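Local coordinates for surface protein VspA (Borrelia turicatae, PDB 2GA0) that is an outer-membrane lipoprotein of the variable small protein family, whose switched expression probably helps the spirochaete evade the host immune response, at residues D27-V32 with A149-L154; K40-K45 with D56-L61. One frame throughout, in Å; residues are numbered along the deposited sequence.

Contact 1 of 2, residues D27-V32 with A149-L154; sequences DVHTLV and AIDALL. With NI (nickel (II) ion), chain I.
Val28 meets Ile150 at the start of the 27-32 segment, the CG1 branch of the valine lying 3.9 Å from the terminal CD1 of the isoleucine, with the two side chains set aslant. Val28 also touches Val72 and Leu76 of helix 59-79, which places this end of the contact in the bundle interior.

One residue on, His29 has the largest share of the buried surface, closely followed by Ile150. Its CG is anti to the backbone N (chi1 -177°), which extends the imidazole across the groove toward helix 140-166. CB of His29 rests on CG1 of Ile150 at 3.6 Å. Over one ring face comes CD2 of Leu154, 4.2 Å from the centroid and 20° off the ring normal, a CH-pi contact displaced toward the rim. The ring's outer end reaches a nickel ion: NE2 of His29 binds it at 2.1 Å and OD1 of Asp151 at 2.0 Å, while OD2 of Asp151 stays farther off. A water molecule is a further ligand.

The two segments belong to long helices of an antiparallel helical bundle; their local axes come within 9.6 Å at 153° between N-to-C directions, and the CA atoms of His29 and Ile150 form the closest backbone pair. Nickel thus bridges two helices distant in sequence, on the partly exposed side of the interface.

Val32, a helical turn after Val28, returns to the apolar side. Its CG1 lies 4.1 Å from CG2 of Ile150, the two side chains running past each other in opposite directions. Leu146 and Asn147, on the preceding turn of helix 140-166, also touch Val32, while Val25 of helix 8-40 packs on both Ile150 and Leu154.

Contact 2 of 2, residues K40-K45 with D56-L61; sequences KAIGKK and DKNAKL. With NI (nickel (II) ion), chain J.
Gly43 donates its backbone N-H to OD1 of Asn58 over 2.9 Å, in the carbonyl plane and on a lone pair, with an N-H...O angle of 161°. Gly43 sits in a type II beta turn from Ala41 to Lys44 that lies between helix 8-40 and the beta hairpin formed by strands 44-47 and 50-53. Its positive phi (61°) suits the third position of that turn, which is closed by the 2.9 Å bond from Lys44 N to Ala41 O.

Side-chain packing surrounds this polar link: the CG2 methyl of Ile42 lies 3.7 Å from ND2 of Asn58, the two side chains crossing at about a right angle. Leu61, with CG anti to its backbone N (chi1 178°), sends CD2 into apolar contact with the turn, 3.7 Å from CG1 of Ile42 and 4.1 Å from CB of Ala41.

The second shell fixes the rotation of the Asn58 amide: ND2 bonds to OD1 of Asp121 and to the carbonyl O of Val119, so oxygen is left for Gly43. Farther out, OD2 of Asp56 forms a salt bridge with Lys120. The adjoining Lys57 chain is bent at chi2, chi3 and chi4 and, with Asp54, binds a nickel ion, its NZ 2.1 Å from the metal.

From the N terminus, helix 8-40 supplies residues 27-32 to contact 1, and residues 40-45, which lead from it into the hairpin, enter contact 2. After hairpin 44-47/50-53, contact 2 closes this short loop, its nearest ends 11 residues apart. The chain then runs through helices 87-109, 111-114 and 121-128 before helix 140-166 returns to helix 8-40 at contact 1, 117 positions apart at the closest ends. The small loop lies wholly within the large one. The centres are about 24 Å apart and the contacts do not touch, their nearest atoms being about 11 Å apart: one ties helices mid-bundle, the other joins the turn before the hairpin to the start of helix 59-79, and both touch the second subunit.

Contact 1 of 2, residues D27-V32 with A149-L154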
loop_
_atom_site.group_PDB
_atom_site.type_symbol
_atom_site.label_atom_id
_atom_site.label_comp_id
_atom_site.label_asym_id
_atom_site.label_seq_id
_atom_site.Cartn_x
_atom_site.Cartn_y
_atom_site.Cartn_z
ATOM N N ASP A 27 5.860 3.119 -4.751
ATOM C CA ASP A 27 5.235 3.162 -3.438
ATOM C C ASP A 27 3.885 3.889 -3.500
ATOM O O ASP A 27 2.901 3.421 -2.960
ATOM C CB ASP A 27 6.214 3.688 -2.392
ATOM C CG ASP A 27 5.536 4.119 -1.122
ATOM O OD1 ASP A 27 5.324 5.349 -0.955
ATOM O OD2 ASP A 27 5.172 3.330 -0.212
ATOM N N VAL A 28 3.798 4.972 -4.242
ATOM C CA VAL A 28 2.505 5.621 -4.496
ATOM C C VAL A 28 1.546 4.702 -5.272
ATOM O O VAL A 28 0.398 4.594 -4.926
ATOM C CB VAL A 28 2.677 7.009 -5.230
ATOM C CG1 VAL A 28 1.394 7.716 -5.405
ATOM C CG2 VAL A 28 3.590 7.883 -4.469
ATOM N N HIS A 29 1.978 4.004 -6.303
ATOM C CA HIS A 29 1.009 3.164 -7.018
ATOM C C HIS A 29 0.446 2.067 -6.111
ATOM O O HIS A 29 -0.749 1.730 -6.200
ATOM C CB HIS A 29 1.555 2.591 -8.329
ATOM C CG HIS A 29 0.559 1.784 -9.124
ATOM N ND1 HIS A 29 0.450 0.410 -9.004
ATOM C CD2 HIS A 29 -0.323 2.146 -10.094
ATOM C CE1 HIS A 29 -0.475 -0.028 -9.846
ATOM N NE2 HIS A 29 -0.973 1.003 -10.512
ATOM N N THR A 30 1.271 1.540 -5.206
ATOM C CA THR A 30 0.821 0.454 -4.374
ATOM C C THR A 30 -0.180 0.994 -3.395
ATOM O O THR A 30 -1.216 0.371 -3.210
ATOM C CB THR A 30 1.972 -0.220 -3.716
ATOM O OG1 THR A 30 2.645 -0.982 -4.703
ATOM C CG2 THR A 30 1.499 -1.276 -2.757
ATOM N N LEU A 31 0.089 2.157 -2.800
ATOM C CA LEU A 31 -0.900 2.757 -1.882
ATOM C C LEU A 31 -2.245 2.993 -2.576
ATOM O O LEU A 31 -3.281 2.700 -2.018
ATOM C CB LEU A 31 -0.377 4.042 -1.265
ATOM C CG LEU A 31 0.695 3.836 -0.185
ATOM C CD1 LEU A 31 1.119 5.177 0.402
ATOM C CD2 LEU A 31 0.188 2.929 0.939
ATOM N N VAL A 32 -2.223 3.473 -3.811
ATOM C CA VAL A 32 -3.475 3.675 -4.532
ATOM C C VAL A 32 -4.172 2.318 -4.828
ATOM O O VAL A 32 -5.347 2.160 -4.541
ATOM C CB VAL A 32 -3.260 4.560 -5.845
ATOM C CG1 VAL A 32 -4.524 4.617 -6.721
ATOM C CG2 VAL A 32 -2.733 5.985 -5.482
ATOM N N ALA A 149 -3.782 8.217 -13.553
ATOM C CA ALA A 149 -2.656 9.107 -13.470
ATOM C C ALA A 149 -1.428 8.424 -12.893
ATOM O O ALA A 149 -0.356 8.522 -13.461
ATOM C CB ALA A 149 -3.010 10.333 -12.700
ATOM N N ILE A 150 -1.562 7.700 -11.795
ATOM C CA ILE A 150 -0.390 6.988 -11.290
ATOM C C ILE A 150 0.085 5.850 -12.200
ATOM O O ILE A 150 1.283 5.590 -12.298
ATOM C CB ILE A 150 -0.542 6.545 -9.822
ATOM C CG1 ILE A 150 0.779 6.006 -9.308
ATOM C CG2 ILE A 150 -1.733 5.585 -9.607
ATOM C CD1 ILE A 150 1.876 7.087 -9.211
ATOM N N ASP A 151 -0.822 5.181 -12.897
ATOM C CA ASP A 151 -0.365 4.159 -13.818
ATOM C C ASP A 151 0.532 4.807 -14.856
ATOM O O ASP A 151 1.555 4.240 -15.237
ATOM C CB ASP A 151 -1.515 3.456 -14.522
ATOM C CG ASP A 151 -2.167 2.374 -13.698
ATOM O OD1 ASP A 151 -1.689 1.912 -12.620
ATOM O OD2 ASP A 151 -3.252 1.911 -14.068
ATOM N N ALA A 152 0.154 5.988 -15.340
ATOM C CA ALA A 152 0.964 6.673 -16.365
ATOM C C ALA A 152 2.329 7.060 -15.807
ATOM O O ALA A 152 3.330 6.836 -16.465
ATOM C CB ALA A 152 0.243 7.884 -16.930
ATOM N N LEU A 153 2.359 7.602 -14.594
ATOM C CA LEU A 153 3.600 8.001 -13.954
ATOM C C LEU A 153 4.517 6.798 -13.785
ATOM O O LEU A 153 5.713 6.866 -14.100
ATOM C CB LEU A 153 3.343 8.670 -12.596
ATOM C CG LEU A 153 4.596 9.245 -11.935
ATOM C CD1 LEU A 153 5.263 10.260 -12.871
ATOM C CD2 LEU A 153 4.361 9.827 -10.537
ATOM N N LEU A 154 3.939 5.694 -13.308
ATOM C CA LEU A 154 4.681 4.466 -13.066
ATOM C C LEU A 154 5.253 3.913 -14.355
ATOM O O LEU A 154 6.387 3.477 -14.392
ATOM C CB LEU A 154 3.816 3.429 -12.332
ATOM C CG LEU A 154 4.545 2.132 -11.948
ATOM C CD1 LEU A 154 5.535 2.394 -10.824
ATOM C CD2 LEU A 154 3.601 1.019 -11.570
HETATM NI NI NI I . -2.815 0.800 -11.438
HETATM O O HOH W 1 -1.707 -0.852 -12.365
#

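Contact 2 of 2, residues K40-K45 with D56-L61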
loop_
_atom_site.group_PDB
_atom_site.type_symbol
_atom_site.label_atom_id
_atom_site.label_comp_id
_atom_site.label_asym_id
_atom_site.label_seq_id
_atom_site.Cartn_x
_atom_site.Cartn_y
_atom_site.Cartn_z
ATOM N N LYS A 40 -12.809 -4.389 -1.071
ATOM C CA LYS A 40 -13.261 -5.777 -0.903
ATOM C C LYS A 40 -13.838 -5.977 0.509
ATOM O O LYS A 40 -14.625 -6.930 0.724
ATOM C CB LYS A 40 -12.145 -6.805 -1.167
ATOM C CG LYS A 40 -11.667 -6.967 -2.627
ATOM C CD LYS A 40 -10.318 -7.627 -2.625
ATOM C CE LYS A 40 -9.623 -7.546 -3.940
ATOM N NZ LYS A 40 -8.481 -8.542 -3.962
ATOM N N ALA A 41 -13.491 -5.080 1.445
ATOM C CA ALA A 41 -13.957 -5.238 2.810
ATOM C C ALA A 41 -15.297 -4.563 3.138
ATOM O O ALA A 41 -15.828 -4.752 4.226
ATOM C CB ALA A 41 -12.891 -4.793 3.795
ATOM N N ILE A 42 -15.821 -3.760 2.216
ATOM C CA ILE A 42 -17.076 -3.036 2.416
ATOM C C ILE A 42 -18.146 -4.016 2.768
ATOM O O ILE A 42 -18.330 -4.999 2.075
ATOM C CB ILE A 42 -17.491 -2.313 1.145
ATOM C CG1 ILE A 42 -16.494 -1.195 0.836
ATOM C CG2 ILE A 42 -18.888 -1.749 1.287
ATOM C CD1 ILE A 42 -16.728 -0.516 -0.449
ATOM N N GLY A 43 -18.835 -3.766 3.876
ATOM C CA GLY A 43 -19.891 -4.658 4.337
ATOM C C GLY A 43 -19.422 -6.069 4.655
ATOM O O GLY A 43 -20.157 -7.010 4.445
ATOM N N LYS A 44 -18.187 -6.205 5.137
ATOM C CA LYS A 44 -17.640 -7.492 5.569
ATOM C C LYS A 44 -17.070 -7.402 6.983
ATOM O O LYS A 44 -16.471 -6.396 7.360
ATOM C CB LYS A 44 -16.547 -7.984 4.617
ATOM C CG LYS A 44 -16.940 -8.063 3.161
ATOM C CD LYS A 44 -17.411 -9.450 2.810
ATOM C CE LYS A 44 -18.161 -9.476 1.489
ATOM N NZ LYS A 44 -17.187 -9.120 0.411
ATOM N N LYS A 45 -17.281 -8.454 7.764
ATOM C CA LYS A 45 -16.630 -8.589 9.053
ATOM C C LYS A 45 -15.560 -9.647 8.987
ATOM O O LYS A 45 -15.608 -10.503 8.137
ATOM C CB LYS A 45 -17.624 -8.937 10.160
ATOM C CG LYS A 45 -18.007 -10.400 10.265
ATOM C CD LYS A 45 -19.261 -10.556 11.112
ATOM C CE LYS A 45 -19.440 -11.969 11.668
ATOM N NZ LYS A 45 -19.864 -11.907 13.099
ATOM N N ASP A 56 -22.968 -2.933 5.731
ATOM C CA ASP A 56 -23.123 -1.556 6.185
ATOM C C ASP A 56 -22.097 -1.182 7.248
ATOM O O ASP A 56 -21.064 -1.863 7.373
ATOM C CB ASP A 56 -24.559 -1.345 6.666
ATOM C CG ASP A 56 -25.552 -1.563 5.570
ATOM O OD1 ASP A 56 -25.175 -1.468 4.374
ATOM O OD2 ASP A 56 -26.738 -1.850 5.781
ATOM N N LYS A 57 -22.376 -0.102 7.997
ATOM C CA LYS A 57 -21.475 0.400 9.037
ATOM C C LYS A 57 -20.047 0.583 8.487
ATOM O O LYS A 57 -19.085 0.098 9.087
ATOM C CB LYS A 57 -21.453 -0.539 10.249
ATOM C CG LYS A 57 -22.729 -0.511 11.146
ATOM C CD LYS A 57 -23.655 -1.758 10.909
ATOM C CE LYS A 57 -23.204 -3.037 11.707
ATOM N NZ LYS A 57 -23.221 -4.387 10.988
ATOM N N ASN A 58 -19.913 1.280 7.360
ATOM C CA ASN A 58 -18.652 1.371 6.645
ATOM C C ASN A 58 -17.838 2.633 6.845
ATOM O O ASN A 58 -16.762 2.760 6.285
ATOM C CB ASN A 58 -18.922 1.233 5.143
ATOM C CG ASN A 58 -19.320 -0.147 4.766
ATOM O OD1 ASN A 58 -18.544 -1.087 4.963
ATOM N ND2 ASN A 58 -20.548 -0.305 4.265
ATOM N N ALA A 59 -18.348 3.589 7.599
ATOM C CA ALA A 59 -17.682 4.885 7.744
ATOM C C ALA A 59 -16.165 4.799 7.995
ATOM O O ALA A 59 -15.374 5.440 7.325
ATOM C CB ALA A 59 -18.339 5.697 8.844
ATOM N N LYS A 60 -15.772 3.990 8.975
ATOM C CA LYS A 60 -14.395 3.942 9.438
ATOM C C LYS A 60 -13.502 3.290 8.385
ATOM O O LYS A 60 -12.336 3.654 8.250
ATOM C CB LYS A 60 -14.315 3.222 10.785
ATOM C CG LYS A 60 -14.328 4.156 12.032
ATOM C CD LYS A 60 -15.427 5.247 11.957
ATOM C CE LYS A 60 -15.610 6.055 13.217
ATOM N NZ LYS A 60 -16.704 5.498 14.082
ATOM N N LEU A 61 -14.045 2.341 7.617
ATOM C CA LEU A 61 -13.335 1.831 6.482
ATOM C C LEU A 61 -13.080 2.955 5.473
ATOM O O LEU A 61 -11.967 3.053 4.955
ATOM C CB LEU A 61 -14.076 0.664 5.862
ATOM C CG LEU A 61 -13.414 0.078 4.623
ATOM C CD1 LEU A 61 -12.059 -0.496 4.930
ATOM C CD2 LEU A 61 -14.327 -0.952 3.883
HETATM NI NI NI J . -24.092 -6.225 11.299
#